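Local atomic coordinates of tyrosyl-tRNA synthetase (PDB entry 2CYB), a protein that probably catalyses the ATP-dependent activation of tyrosine and its transfer to the acceptor end of tRNA(Tyr), and binds L-tyrosine in its Rossmann-fold domain. Residues K30-A35 against G63-V68; R34-Y39 against L169-A174; I45-M50 against N221-R226; D227-V232 against Y307-L312. All blocks are in the same frame, centred on the assembly; numbering follows the deposited sequence.

Overall arrangement
Contacts 1 and 2 build the central Rossmann sheet beside the tyrosine pocket, and contact 3 joins the HIGH region to the loop after KMSKS. Contacts 1 and 2 share Arg34 and Ala35: strand 34-39 pairs with 65-70 on one flank and with 173-177 on the other, the centres of the two contacts about 8 Å apart, and contact 2 reaches the bound tyrosine. Contact 3, about 22 Å from contact 2 between centres, lies where helix 47-61 begins, the helix linking strands 34-39 and 65-70. Along the chain it interlocks with both sheet contacts, whereas contact 4 follows all three in series. Its centre is about 11 Å from that of contact 3, and Leu308 and Leu312 tie helix 297-319 to the loop bearing Ile223 and Ser224.

Contact 1 (K30-A35 against G63-V68)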
loop_
_atom_site.group_PDB
_atom_site.type_symbol
_atom_site.label_atom_id
_atom_site.label_comp_id
_atom_site.label_asym_id
_atom_site.label_seq_id
_atom_site.Cartn_x
_atom_site.Cartn_y
_atom_site.Cartn_z
ATOM N N LYS A 30 -24.910 -1.485 25.645
ATOM C CA LYS A 30 -24.636 -0.267 24.884
ATOM C C LYS A 30 -25.886 0.157 24.129
ATOM O O LYS A 30 -26.130 -0.288 23.009
ATOM C CB LYS A 30 -23.482 -0.477 23.894
ATOM C CG LYS A 30 -23.157 0.759 23.063
ATOM C CD LYS A 30 -21.912 0.564 22.211
ATOM C CE LYS A 30 -21.549 1.850 21.479
ATOM N NZ LYS A 30 -20.278 1.731 20.713
ATOM N N GLU A 31 -26.679 1.019 24.758
ATOM C CA GLU A 31 -27.914 1.509 24.162
ATOM C C GLU A 31 -27.640 2.603 23.147
ATOM O O GLU A 31 -28.507 3.430 22.862
ATOM C CB GLU A 31 -28.858 2.040 25.246
ATOM C CG GLU A 31 -28.326 3.232 26.041
ATOM C CD GLU A 31 -27.087 2.899 26.854
ATOM O OE1 GLU A 31 -25.984 2.822 26.269
ATOM O OE2 GLU A 31 -27.218 2.706 28.081
ATOM N N LYS A 32 -26.430 2.608 22.599
ATOM C CA LYS A 32 -26.068 3.611 21.612
ATOM C C LYS A 32 -25.173 3.013 20.528
ATOM O O LYS A 32 -24.036 3.445 20.335
ATOM C CB LYS A 32 -25.368 4.781 22.302
ATOM C CG LYS A 32 -25.525 6.092 21.566
ATOM C CD LYS A 32 -26.993 6.375 21.261
ATOM C CE LYS A 32 -27.160 7.688 20.509
ATOM N NZ LYS A 32 -28.559 7.890 20.042
ATOM N N PRO A 33 -25.684 2.006 19.800
ATOM C CA PRO A 33 -24.948 1.328 18.729
ATOM C C PRO A 33 -24.713 2.239 17.527
ATOM O O PRO A 33 -25.566 3.056 17.176
ATOM C CB PRO A 33 -25.852 0.145 18.377
ATOM C CG PRO A 33 -26.693 -0.048 19.611
ATOM C CD PRO A 33 -26.993 1.366 20.002
ATOM N N ARG A 34 -23.555 2.086 16.893
ATOM C CA ARG A 34 -23.219 2.896 15.732
ATOM C C ARG A 34 -22.997 2.012 14.505
ATOM O O ARG A 34 -22.288 1.001 14.570
ATOM C CB ARG A 34 -21.955 3.716 16.013
ATOM C CG ARG A 34 -21.583 4.694 14.913
ATOM C CD ARG A 34 -20.357 5.501 15.304
ATOM N NE ARG A 34 -20.612 6.347 16.467
ATOM C CZ ARG A 34 -19.724 7.173 17.012
ATOM N NH1 ARG A 34 -18.500 7.276 16.504
ATOM N NH2 ARG A 34 -20.064 7.903 18.067
ATOM N N ALA A 35 -23.627 2.391 13.399
ATOM C CA ALA A 35 -23.497 1.661 12.144
ATOM C C ALA A 35 -23.108 2.643 11.046
ATOM O O ALA A 35 -23.340 3.847 11.163
ATOM C CB ALA A 35 -24.813 0.982 11.788
ATOM N N GLY A 63 -32.960 2.795 16.386
ATOM C CA GLY A 63 -32.160 3.387 17.448
ATOM C C GLY A 63 -30.659 3.553 17.266
ATOM O O GLY A 63 -29.993 4.079 18.159
ATOM N N PHE A 64 -30.119 3.111 16.133
ATOM C CA PHE A 64 -28.683 3.228 15.875
ATOM C C PHE A 64 -28.255 4.638 15.510
ATOM O O PHE A 64 -29.051 5.431 15.003
ATOM C CB PHE A 64 -28.255 2.328 14.708
ATOM C CG PHE A 64 -27.987 0.908 15.084
ATOM C CD1 PHE A 64 -29.009 0.083 15.535
ATOM C CD2 PHE A 64 -26.705 0.376 14.949
ATOM C CE1 PHE A 64 -28.763 -1.250 15.843
ATOM C CE2 PHE A 64 -26.446 -0.956 15.253
ATOM C CZ PHE A 64 -27.481 -1.774 15.703
ATOM N N GLU A 65 -26.982 4.928 15.777
ATOM C CA GLU A 65 -26.359 6.199 15.419
ATOM C C GLU A 65 -25.881 5.864 14.009
ATOM O O GLU A 65 -25.365 4.771 13.796
ATOM C CB GLU A 65 -25.126 6.482 16.289
ATOM C CG GLU A 65 -25.394 6.790 17.755
ATOM C CD GLU A 65 -24.118 7.131 18.521
ATOM O OE1 GLU A 65 -24.220 7.592 19.674
ATOM O OE2 GLU A 65 -23.009 6.934 17.975
ATOM N N ILE A 66 -26.043 6.778 13.060
ATOM C CA ILE A 66 -25.641 6.497 11.685
ATOM C C ILE A 66 -24.531 7.368 11.125
ATOM O O ILE A 66 -24.569 8.596 11.220
ATOM C CB ILE A 66 -26.844 6.610 10.715
ATOM C CG1 ILE A 66 -27.962 5.659 11.144
ATOM C CG2 ILE A 66 -26.400 6.294 9.290
ATOM C CD1 ILE A 66 -27.566 4.204 11.174
ATOM N N ILE A 67 -23.537 6.719 10.529
ATOM C CA ILE A 67 -22.444 7.440 9.902
ATOM C C ILE A 67 -22.407 7.062 8.426
ATOM O O ILE A 67 -22.515 5.887 8.078
ATOM C CB ILE A 67 -21.076 7.074 10.513
ATOM C CG1 ILE A 67 -21.021 7.511 11.976
ATOM C CG2 ILE A 67 -19.957 7.746 9.718
ATOM C CD1 ILE A 67 -19.689 7.229 12.635
ATOM N N VAL A 68 -22.286 8.060 7.562
ATOM C CA VAL A 68 -22.181 7.806 6.134
ATOM C C VAL A 68 -20.793 8.273 5.742
ATOM O O VAL A 68 -20.473 9.456 5.853
ATOM C CB VAL A 68 -23.207 8.599 5.311
ATOM C CG1 VAL A 68 -22.938 8.404 3.815
ATOM C CG2 VAL A 68 -24.614 8.138 5.649
#
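Strands 34-39 and 65-70 start side by side and parallel, Arg34 bridged to Glu65 and Ala35 to Ile66. Pro33 O takes Glu65 N at 2.7 Å, Glu65 O takes Ala35 N, and Ala35 O takes Ile67 N. On one face of the sheet Arg34 meets Glu65. The guanidinium approaches side-on and gives both NE (2.9 Å) and NH2 (3.1 Å) of Arg34 to the single oxygen OE2 of Glu65, which lies in the guanidinium plane; that plane and the carboxylate are only 24° apart. The arginine chain is extended as far as CD and bends at chi3 (-64°), which turns NE toward the glutamate while CD rests on CD1 of Ile67. On the other face Pro33 CB sits over the Phe64 ring in a CH-pi contact, 3.6 Å from its centroid, and Ala35 CB touches Phe64 CD2 at 3.7 Å. Leu59 of helix 47-61 covers Ala35 and Phe64, as expected of a right-handed beta-alpha-beta crossover in a Rossmann fold. The two faces thus differ in chemistry: an ion pair fixes the rotation of the arginine at the partly exposed strand ends, and apolar groups seal the side beneath the helix.

Contact 2 (R34-Y39 against L169-A174). With TYR (tyrosine), chain C.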
loop_
_atom_site.group_PDB
_atom_site.type_symbol
_atom_site.label_atom_id
_atom_site.label_comp_id
_atom_site.label_asym_id
_atom_site.label_seq_id
_atom_site.Cartn_x
_atom_site.Cartn_y
_atom_site.Cartn_z
ATOM N N ARG A 34 -23.555 2.086 16.893
ATOM C CA ARG A 34 -23.219 2.896 15.732
ATOM C C ARG A 34 -22.997 2.012 14.505
ATOM O O ARG A 34 -22.288 1.001 14.570
ATOM C CB ARG A 34 -21.955 3.716 16.013
ATOM C CG ARG A 34 -21.583 4.694 14.913
ATOM C CD ARG A 34 -20.357 5.501 15.304
ATOM N NE ARG A 34 -20.612 6.347 16.467
ATOM C CZ ARG A 34 -19.724 7.173 17.012
ATOM N NH1 ARG A 34 -18.500 7.276 16.504
ATOM N NH2 ARG A 34 -20.064 7.903 18.067
ATOM N N ALA A 35 -23.627 2.391 13.399
ATOM C CA ALA A 35 -23.497 1.661 12.144
ATOM C C ALA A 35 -23.108 2.643 11.046
ATOM O O ALA A 35 -23.340 3.847 11.163
ATOM C CB ALA A 35 -24.813 0.982 11.788
ATOM N N TYR A 36 -22.502 2.129 9.981
ATOM C CA TYR A 36 -22.117 2.979 8.865
ATOM C C TYR A 36 -22.086 2.181 7.578
ATOM O O TYR A 36 -22.175 0.958 7.582
ATOM C CB TYR A 36 -20.709 3.588 9.074
ATOM C CG TYR A 36 -19.547 2.822 8.424
ATOM C CD1 TYR A 36 -18.648 3.473 7.567
ATOM C CD2 TYR A 36 -19.334 1.466 8.688
ATOM C CE1 TYR A 36 -17.567 2.793 6.994
ATOM C CE2 TYR A 36 -18.258 0.774 8.120
ATOM C CZ TYR A 36 -17.379 1.446 7.278
ATOM O OH TYR A 36 -16.306 0.770 6.743
ATOM N N VAL A 37 -21.962 2.918 6.486
ATOM C CA VAL A 37 -21.793 2.351 5.163
ATOM C C VAL A 37 -20.838 3.345 4.535
ATOM O O VAL A 37 -20.921 4.555 4.789
ATOM C CB VAL A 37 -23.083 2.310 4.305
ATOM C CG1 VAL A 37 -22.732 1.746 2.911
ATOM C CG2 VAL A 37 -24.141 1.424 4.955
ATOM N N GLY A 38 -19.909 2.836 3.743
ATOM C CA GLY A 38 -18.975 3.717 3.078
ATOM C C GLY A 38 -19.276 3.681 1.603
ATOM O O GLY A 38 -19.678 2.642 1.079
ATOM N N TYR A 39 -19.100 4.815 0.933
ATOM C CA TYR A 39 -19.347 4.896 -0.502
ATOM C C TYR A 39 -18.240 5.631 -1.244
ATOM O O TYR A 39 -17.826 6.713 -0.829
ATOM C CB TYR A 39 -20.644 5.656 -0.796
ATOM C CG TYR A 39 -21.901 5.087 -0.183
ATOM C CD1 TYR A 39 -22.377 5.562 1.044
ATOM C CD2 TYR A 39 -22.648 4.112 -0.849
ATOM C CE1 TYR A 39 -23.568 5.087 1.590
ATOM C CE2 TYR A 39 -23.846 3.628 -0.306
ATOM C CZ TYR A 39 -24.296 4.126 0.913
ATOM O OH TYR A 39 -25.476 3.668 1.460
ATOM N N LEU A 169 -13.891 5.128 13.003
ATOM C CA LEU A 169 -15.174 5.820 13.048
ATOM C C LEU A 169 -15.992 5.328 14.252
ATOM O O LEU A 169 -17.146 5.727 14.441
ATOM C CB LEU A 169 -15.953 5.591 11.743
ATOM C CG LEU A 169 -15.343 6.226 10.485
ATOM C CD1 LEU A 169 -16.067 5.704 9.244
ATOM C CD2 LEU A 169 -15.436 7.743 10.564
ATOM N N GLY A 170 -15.390 4.454 15.057
ATOM C CA GLY A 170 -16.072 3.927 16.230
ATOM C C GLY A 170 -17.343 3.188 15.865
ATOM O O GLY A 170 -18.360 3.287 16.548
ATOM N N VAL A 171 -17.275 2.425 14.784
ATOM C CA VAL A 171 -18.419 1.674 14.292
ATOM C C VAL A 171 -18.587 0.312 14.961
ATOM O O VAL A 171 -17.621 -0.424 15.157
ATOM C CB VAL A 171 -18.305 1.510 12.751
ATOM C CG1 VAL A 171 -19.299 0.481 12.234
ATOM C CG2 VAL A 171 -18.540 2.853 12.093
ATOM N N ASP A 172 -19.828 -0.006 15.325
ATOM C CA ASP A 172 -20.149 -1.280 15.960
ATOM C C ASP A 172 -20.699 -2.251 14.928
ATOM O O ASP A 172 -20.487 -3.461 15.023
ATOM C CB ASP A 172 -21.189 -1.075 17.066
ATOM C CG ASP A 172 -20.698 -0.148 18.150
ATOM O OD1 ASP A 172 -21.302 0.931 18.345
ATOM O OD2 ASP A 172 -19.691 -0.501 18.798
ATOM N N LEU A 173 -21.408 -1.704 13.944
ATOM C CA LEU A 173 -22.014 -2.501 12.884
ATOM C C LEU A 173 -21.623 -1.982 11.502
ATOM O O LEU A 173 -21.988 -0.870 11.117
ATOM C CB LEU A 173 -23.542 -2.480 13.022
ATOM C CG LEU A 173 -24.339 -3.216 11.937
ATOM C CD1 LEU A 173 -24.075 -4.707 12.027
ATOM C CD2 LEU A 173 -25.822 -2.929 12.101
ATOM N N ALA A 174 -20.870 -2.791 10.764
ATOM C CA ALA A 174 -20.449 -2.421 9.411
ATOM C C ALA A 174 -21.504 -2.948 8.438
ATOM O O ALA A 174 -21.739 -4.148 8.370
ATOM C CB ALA A 174 -19.093 -3.046 9.092
HETATM N N TYR C . -15.731 -0.831 -0.622
HETATM C CA TYR C . -17.026 -0.109 -0.690
HETATM C C TYR C . -17.694 -0.306 -2.049
HETATM O O TYR C . -18.788 0.248 -2.243
HETATM C CB TYR C . -16.792 1.379 -0.411
HETATM C CG TYR C . -16.247 1.605 0.979
HETATM C CD1 TYR C . -15.044 2.279 1.187
HETATM C CD2 TYR C . -16.947 1.132 2.096
HETATM C CE1 TYR C . -14.548 2.482 2.487
HETATM C CE2 TYR C . -16.470 1.324 3.380
HETATM C CZ TYR C . -15.272 2.001 3.573
HETATM O OH TYR C . -14.823 2.202 4.855
HETATM O OXT TYR C . -17.121 -1.024 -2.894
#
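Tyr36 carries the tightly packed part of this contact, its ring lodged among Leu169, Val171 and Ala174 beside the bound substrate. Strands 34-39 and 173-177 run parallel in the Rossmann sheet, Ala35 paired with Leu173 and Tyr36 with Ala174, and Tyr36 N donates to Leu173 O (3.2 Å). Leu169 CD1 meets Tyr36 CD1 at 3.8 Å and Val171 CG1 meets Tyr36 CD2 at 3.7 Å, both side chains crossing the tyrosine at roughly right angles, while Ala174 CB lies at the ring edge near CE2. With chi1 at 95°, an unstaggered value, the Tyr36 ring brings its hydroxyl to 2.8 Å from the substrate OH, a hydrogen bond in the ring plane. Asp165, Gln162 and Tyr158 also bond the substrate. Toward the partly exposed end, where Gly170 closes helix 154-168 in a Schellman motif, polar bonds take over. Arg34 O accepts from both Asp172 N (2.8 Å) and Leu173 N (2.9 Å), and Arg34 N reaches the anti lone pair of Asp172 OD1, an oxygen also salt-bridged to Lys30. Leu169 O lies in the guanidinium plane of Arg34, 2.9 Å from NH1, which stands above the carbonyl plane. A leucine in place of Arg34 would probably leave Leu169 O without this donor and Glu65 OE2 without its salt-bridge partner. The chemistry divides the labour: charged and backbone groups pin the strand ends, and an apolar cradle orients one phenol toward the substrate hydroxyl.

Contact 3 (I45-M50 against N221-R226); sequences IHLGHM and NYISVR
The HIGH-region motif of this class I synthetase, here His46-Leu47-Gly48-His49, meets the loop that follows the KMSKS region, and backbone bonds on both flanks of His46 join them. Since both motifs are ATP-site signatures of class I synthetases, the junction probably sets one against the other's loop. Val225 N gives a nearly straight bond to Ile45 O (2.9 Å, 171°), and Leu47 N reaches Ile223 O at 3.2 Å, so that His46 and Ser224 lie 4.0 Å apart, CA to CA. His46 is the N-cap of helix 47-61. Its CG sits between the backbone N and the carbonyl carbon (chi1 53°), which folds the imidazole back over the first turn and lets ND1 take Gly48 N at 2.8 Å in the ring plane. That ring meets Tyr222 obliquely, planes 47° apart; His46 CB touches Tyr222 CD1, and His46 CD2 lies over a face of the tyrosine ring. Glu44 bonds both Tyr222 OH and Ser224 OG. Apolar contacts add to these bonds. The methyl CE of Met50 presses on Val225 CG1 at 3.4 Å, a tight fit, Ile45 CB packs on Val225 CG2, and Leu47 and Ile223 run side by side. Around this junction, helix 83-99 covers Ile45 and Val225 through Val96, helix 250-263 meets Leu47 and Met50, and Leu308 of helix 297-319 touches both Leu47 and Ile223.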
loop_
_atom_site.group_PDB
_atom_site.type_symbol
_atom_site.label_atom_id
_atom_site.label_comp_id
_atom_site.label_asym_id
_atom_site.label_seq_id
_atom_site.Cartn_x
_atom_site.Cartn_y
_atom_site.Cartn_z
ATOM N N ILE A 45 -25.861 8.037 -8.608
ATOM C CA ILE A 45 -26.398 7.328 -7.455
ATOM C C ILE A 45 -27.545 6.506 -8.044
ATOM O O ILE A 45 -28.402 7.052 -8.734
ATOM C CB ILE A 45 -26.948 8.316 -6.401
ATOM C CG1 ILE A 45 -25.827 9.231 -5.899
ATOM C CG2 ILE A 45 -27.560 7.555 -5.244
ATOM C CD1 ILE A 45 -24.651 8.492 -5.284
ATOM N N HIS A 46 -27.557 5.200 -7.794
ATOM C CA HIS A 46 -28.603 4.340 -8.342
ATOM C C HIS A 46 -29.283 3.454 -7.298
ATOM O O HIS A 46 -29.042 3.590 -6.099
ATOM C CB HIS A 46 -28.028 3.474 -9.467
ATOM C CG HIS A 46 -26.813 2.698 -9.075
ATOM N ND1 HIS A 46 -26.846 1.676 -8.149
ATOM C CD2 HIS A 46 -25.525 2.789 -9.484
ATOM C CE1 HIS A 46 -25.635 1.172 -8.007
ATOM N NE2 HIS A 46 -24.813 1.830 -8.807
ATOM N N LEU A 47 -30.142 2.549 -7.761
ATOM C CA LEU A 47 -30.862 1.665 -6.854
ATOM C C LEU A 47 -29.931 0.871 -5.955
ATOM O O LEU A 47 -30.292 0.547 -4.823
ATOM C CB LEU A 47 -31.769 0.709 -7.638
ATOM C CG LEU A 47 -32.973 1.383 -8.305
ATOM C CD1 LEU A 47 -33.817 0.343 -9.034
ATOM C CD2 LEU A 47 -33.804 2.091 -7.252
ATOM N N GLY A 48 -28.738 0.562 -6.454
ATOM C CA GLY A 48 -27.778 -0.183 -5.659
ATOM C C GLY A 48 -27.436 0.575 -4.388
ATOM O O GLY A 48 -27.362 -0.014 -3.310
ATOM N N HIS A 49 -27.223 1.883 -4.516
ATOM C CA HIS A 49 -26.910 2.726 -3.366
ATOM C C HIS A 49 -28.109 2.758 -2.435
ATOM O O HIS A 49 -27.965 2.680 -1.215
ATOM C CB HIS A 49 -26.618 4.161 -3.807
ATOM C CG HIS A 49 -25.386 4.300 -4.638
ATOM N ND1 HIS A 49 -24.130 4.464 -4.092
ATOM C CD2 HIS A 49 -25.211 4.274 -5.979
ATOM C CE1 HIS A 49 -23.238 4.535 -5.063
ATOM N NE2 HIS A 49 -23.868 4.422 -6.218
ATOM N N MET A 50 -29.294 2.890 -3.027
ATOM C CA MET A 50 -30.532 2.952 -2.259
ATOM C C MET A 50 -30.762 1.680 -1.446
ATOM O O MET A 50 -31.502 1.687 -0.467
ATOM C CB MET A 50 -31.712 3.228 -3.196
ATOM C CG MET A 50 -31.630 4.596 -3.863
ATOM S SD MET A 50 -32.945 4.968 -5.039
ATOM C CE MET A 50 -32.069 4.867 -6.578
ATOM N N ASN A 221 -27.804 -1.079 -17.364
ATOM C CA ASN A 221 -28.945 -1.890 -16.957
ATOM C C ASN A 221 -29.334 -1.627 -15.504
ATOM O O ASN A 221 -29.494 -2.558 -14.711
ATOM C CB ASN A 221 -28.613 -3.372 -17.161
ATOM C CG ASN A 221 -27.342 -3.789 -16.444
ATOM O OD1 ASN A 221 -26.483 -2.961 -16.146
ATOM N ND2 ASN A 221 -27.209 -5.083 -16.178
ATOM N N TYR A 222 -29.484 -0.350 -15.168
ATOM C CA TYR A 222 -29.858 0.058 -13.820
ATOM C C TYR A 222 -30.572 1.408 -13.867
ATOM O O TYR A 222 -30.512 2.113 -14.876
ATOM C CB TYR A 222 -28.607 0.161 -12.940
ATOM C CG TYR A 222 -27.620 1.212 -13.398
ATOM C CD1 TYR A 222 -27.851 2.565 -13.157
ATOM C CD2 TYR A 222 -26.462 0.856 -14.091
ATOM C CE1 TYR A 222 -26.959 3.538 -13.595
ATOM C CE2 TYR A 222 -25.561 1.824 -14.535
ATOM C CZ TYR A 222 -25.818 3.163 -14.283
ATOM O OH TYR A 222 -24.938 4.129 -14.717
ATOM N N ILE A 223 -31.237 1.763 -12.773
ATOM C CA ILE A 223 -31.961 3.028 -12.677
ATOM C C ILE A 223 -31.232 4.008 -11.759
ATOM O O ILE A 223 -30.892 3.674 -10.626
ATOM C CB ILE A 223 -33.389 2.803 -12.132
ATOM C CG1 ILE A 223 -34.198 1.988 -13.144
ATOM C CG2 ILE A 223 -34.059 4.141 -11.831
ATOM C CD1 ILE A 223 -35.577 1.599 -12.665
ATOM N N SER A 224 -31.006 5.221 -12.250
ATOM C CA SER A 224 -30.315 6.247 -11.478
ATOM C C SER A 224 -31.317 7.223 -10.888
ATOM O O SER A 224 -32.405 7.402 -11.432
ATOM C CB SER A 224 -29.334 7.003 -12.376
ATOM O OG SER A 224 -28.513 6.098 -13.091
ATOM N N VAL A 225 -30.948 7.859 -9.780
ATOM C CA VAL A 225 -31.837 8.816 -9.119
ATOM C C VAL A 225 -32.083 10.039 -9.987
ATOM O O VAL A 225 -32.924 10.879 -9.668
ATOM C CB VAL A 225 -31.251 9.314 -7.779
ATOM C CG1 VAL A 225 -31.037 8.146 -6.834
ATOM C CG2 VAL A 225 -29.944 10.067 -8.031
ATOM N N ARG A 226 -31.343 10.135 -11.084
ATOM C CA ARG A 226 -31.466 11.269 -11.985
ATOM C C ARG A 226 -32.309 10.934 -13.216
ATOM O O ARG A 226 -32.631 11.817 -14.007
ATOM C CB ARG A 226 -30.070 11.730 -12.408
ATOM C CG ARG A 226 -29.967 13.186 -12.808
ATOM C CD ARG A 226 -28.528 13.536 -13.179
ATOM N NE ARG A 226 -28.379 14.934 -13.572
ATOM C CZ ARG A 226 -28.570 15.966 -12.756
ATOM N NH1 ARG A 226 -28.917 15.763 -11.492
ATOM N NH2 ARG A 226 -28.412 17.205 -13.206
#

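Contact 4 (D227-V232 against Y307-L312)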
loop_
_atom_site.group_PDB
_atom_site.type_symbol
_atom_site.label_atom_id
_atom_site.label_comp_id
_atom_site.label_asym_id
_atom_site.label_seq_id
_atom_site.Cartn_x
_atom_site.Cartn_y
_atom_site.Cartn_z
ATOM N N ASP A 227 -32.663 9.662 -13.386
ATOM C CA ASP A 227 -33.481 9.277 -14.530
ATOM C C ASP A 227 -34.851 9.963 -14.473
ATOM O O ASP A 227 -35.528 9.944 -13.443
ATOM C CB ASP A 227 -33.691 7.757 -14.580
ATOM C CG ASP A 227 -32.471 7.004 -15.083
ATOM O OD1 ASP A 227 -31.706 7.564 -15.896
ATOM O OD2 ASP A 227 -32.292 5.833 -14.684
ATOM N N PRO A 228 -35.267 10.599 -15.580
ATOM C CA PRO A 228 -36.571 11.269 -15.598
ATOM C C PRO A 228 -37.697 10.227 -15.618
ATOM O O PRO A 228 -37.501 9.095 -16.080
ATOM C CB PRO A 228 -36.512 12.099 -16.876
ATOM C CG PRO A 228 -35.639 11.268 -17.771
ATOM C CD PRO A 228 -34.534 10.834 -16.838
ATOM N N PRO A 229 -38.889 10.596 -15.124
ATOM C CA PRO A 229 -40.033 9.680 -15.088
ATOM C C PRO A 229 -40.201 8.862 -16.363
ATOM O O PRO A 229 -40.458 7.662 -16.310
ATOM C CB PRO A 229 -41.206 10.617 -14.824
ATOM C CG PRO A 229 -40.597 11.629 -13.918
ATOM C CD PRO A 229 -39.265 11.919 -14.595
ATOM N N GLU A 230 -40.050 9.514 -17.510
ATOM C CA GLU A 230 -40.181 8.837 -18.795
ATOM C C GLU A 230 -39.130 7.749 -18.969
ATOM O O GLU A 230 -39.430 6.657 -19.451
ATOM C CB GLU A 230 -40.053 9.847 -19.941
ATOM C CG GLU A 230 -41.343 10.559 -20.312
ATOM C CD GLU A 230 -42.238 9.715 -21.206
ATOM O OE1 GLU A 230 -42.688 8.636 -20.759
ATOM O OE2 GLU A 230 -42.486 10.131 -22.359
ATOM N N GLU A 231 -37.895 8.058 -18.584
ATOM C CA GLU A 231 -36.796 7.107 -18.705
ATOM C C GLU A 231 -37.001 5.941 -17.742
ATOM O O GLU A 231 -36.746 4.788 -18.091
ATOM C CB GLU A 231 -35.458 7.804 -18.429
ATOM C CG GLU A 231 -34.234 6.901 -18.581
ATOM C CD GLU A 231 -34.011 6.413 -20.007
ATOM O OE1 GLU A 231 -33.104 5.574 -20.211
ATOM O OE2 GLU A 231 -34.732 6.861 -20.923
ATOM N N VAL A 232 -37.459 6.237 -16.529
ATOM C CA VAL A 232 -37.724 5.172 -15.558
ATOM C C VAL A 232 -38.754 4.212 -16.147
ATOM O O VAL A 232 -38.604 2.993 -16.078
ATOM C CB VAL A 232 -38.284 5.733 -14.237
ATOM C CG1 VAL A 232 -38.757 4.596 -13.344
ATOM C CG2 VAL A 232 -37.218 6.556 -13.525
ATOM N N TYR A 307 -44.485 3.902 -8.421
ATOM C CA TYR A 307 -43.983 4.124 -7.075
ATOM C C TYR A 307 -42.532 4.597 -7.087
ATOM O O TYR A 307 -42.154 5.486 -6.319
ATOM C CB TYR A 307 -44.111 2.855 -6.235
ATOM C CG TYR A 307 -45.494 2.670 -5.654
ATOM C CD1 TYR A 307 -46.528 2.134 -6.418
ATOM C CD2 TYR A 307 -45.772 3.061 -4.346
ATOM C CE1 TYR A 307 -47.813 1.989 -5.890
ATOM C CE2 TYR A 307 -47.049 2.922 -3.811
ATOM C CZ TYR A 307 -48.063 2.384 -4.586
ATOM O OH TYR A 307 -49.323 2.231 -4.053
ATOM N N LEU A 308 -41.722 4.006 -7.957
ATOM C CA LEU A 308 -40.324 4.401 -8.041
ATOM C C LEU A 308 -40.261 5.865 -8.463
ATOM O O LEU A 308 -39.459 6.634 -7.935
ATOM C CB LEU A 308 -39.570 3.525 -9.047
ATOM C CG LEU A 308 -38.048 3.697 -9.088
ATOM C CD1 LEU A 308 -37.457 3.542 -7.684
ATOM C CD2 LEU A 308 -37.455 2.657 -10.024
ATOM N N ASN A 309 -41.116 6.258 -9.404
ATOM C CA ASN A 309 -41.126 7.648 -9.849
ATOM C C ASN A 309 -41.554 8.593 -8.735
ATOM O O ASN A 309 -41.089 9.730 -8.670
ATOM C CB ASN A 309 -42.024 7.833 -11.076
ATOM C CG ASN A 309 -41.287 7.559 -12.369
ATOM O OD1 ASN A 309 -40.101 7.867 -12.488
ATOM N ND2 ASN A 309 -41.982 6.993 -13.351
ATOM N N MET A 310 -42.436 8.130 -7.856
ATOM C CA MET A 310 -42.877 8.963 -6.746
ATOM C C MET A 310 -41.690 9.152 -5.810
ATOM O O MET A 310 -41.443 10.241 -5.294
ATOM C CB MET A 310 -44.034 8.297 -5.990
ATOM C CG MET A 310 -45.339 8.250 -6.767
ATOM S SD MET A 310 -46.742 7.746 -5.739
ATOM C CE MET A 310 -46.547 5.988 -5.783
ATOM N N LEU A 311 -40.953 8.067 -5.617
ATOM C CA LEU A 311 -39.781 8.048 -4.752
ATOM C C LEU A 311 -38.716 9.040 -5.235
ATOM O O LEU A 311 -38.230 9.875 -4.465
ATOM C CB LEU A 311 -39.224 6.618 -4.723
ATOM C CG LEU A 311 -38.443 6.114 -3.511
ATOM C CD1 LEU A 311 -38.327 4.602 -3.579
ATOM C CD2 LEU A 311 -37.071 6.756 -3.474
ATOM N N LEU A 312 -38.364 8.947 -6.513
ATOM C CA LEU A 312 -37.353 9.819 -7.104
ATOM C C LEU A 312 -37.822 11.259 -7.246
ATOM O O LEU A 312 -37.043 12.193 -7.037
ATOM C CB LEU A 312 -36.929 9.279 -8.471
ATOM C CG LEU A 312 -36.018 8.050 -8.481
ATOM C CD1 LEU A 312 -36.638 6.920 -7.687
ATOM C CD2 LEU A 312 -35.779 7.619 -9.917
HETATM O O HOH W 1 -38.011 9.702 -12.306
#
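Asn309 and Val232 slide past each other in opposite directions, bringing the Asn309 amide against the first turn of helix 229-237. Its oxygen OD1 nestles beside Val232 CB at 3.3 Å and Pro229 CA at 3.2 Å, while ND2 makes a weak hydrogen bond to Pro229 O at 3.4 Å. The Pro229 ring crosses the asparagine side chain at a slant. One water donates to both Asn309 OD1 (2.8 Å) and Asp227 O (2.7 Å), so the buried amide has its oxygen held by water and its nitrogen only weakly by Pro229 O. Val232 meets the leucines with its two branches: CG2 and Leu312 CD2 approach tip to tip at 4.0 Å, and CG1 touches Leu308 CD2 at 4.1 Å. The valine has CG1 anti to its own nitrogen (chi1 171°), spreading the methyls between Leu308 and Leu312, one turn apart. An alanine at Asn309 is likely to leave the water without one acceptor and Pro229 O without its weak donor, opening a gap beside Val232. The Asp227 carboxylate bonds Lys235 and Ser224 N. The whole is a helix N-terminus, with Pro228 in the N-cap position and Pro229 in the first turn, docked against helix 297-319, a helix-helix contact away from the tyrosine and ATP sites.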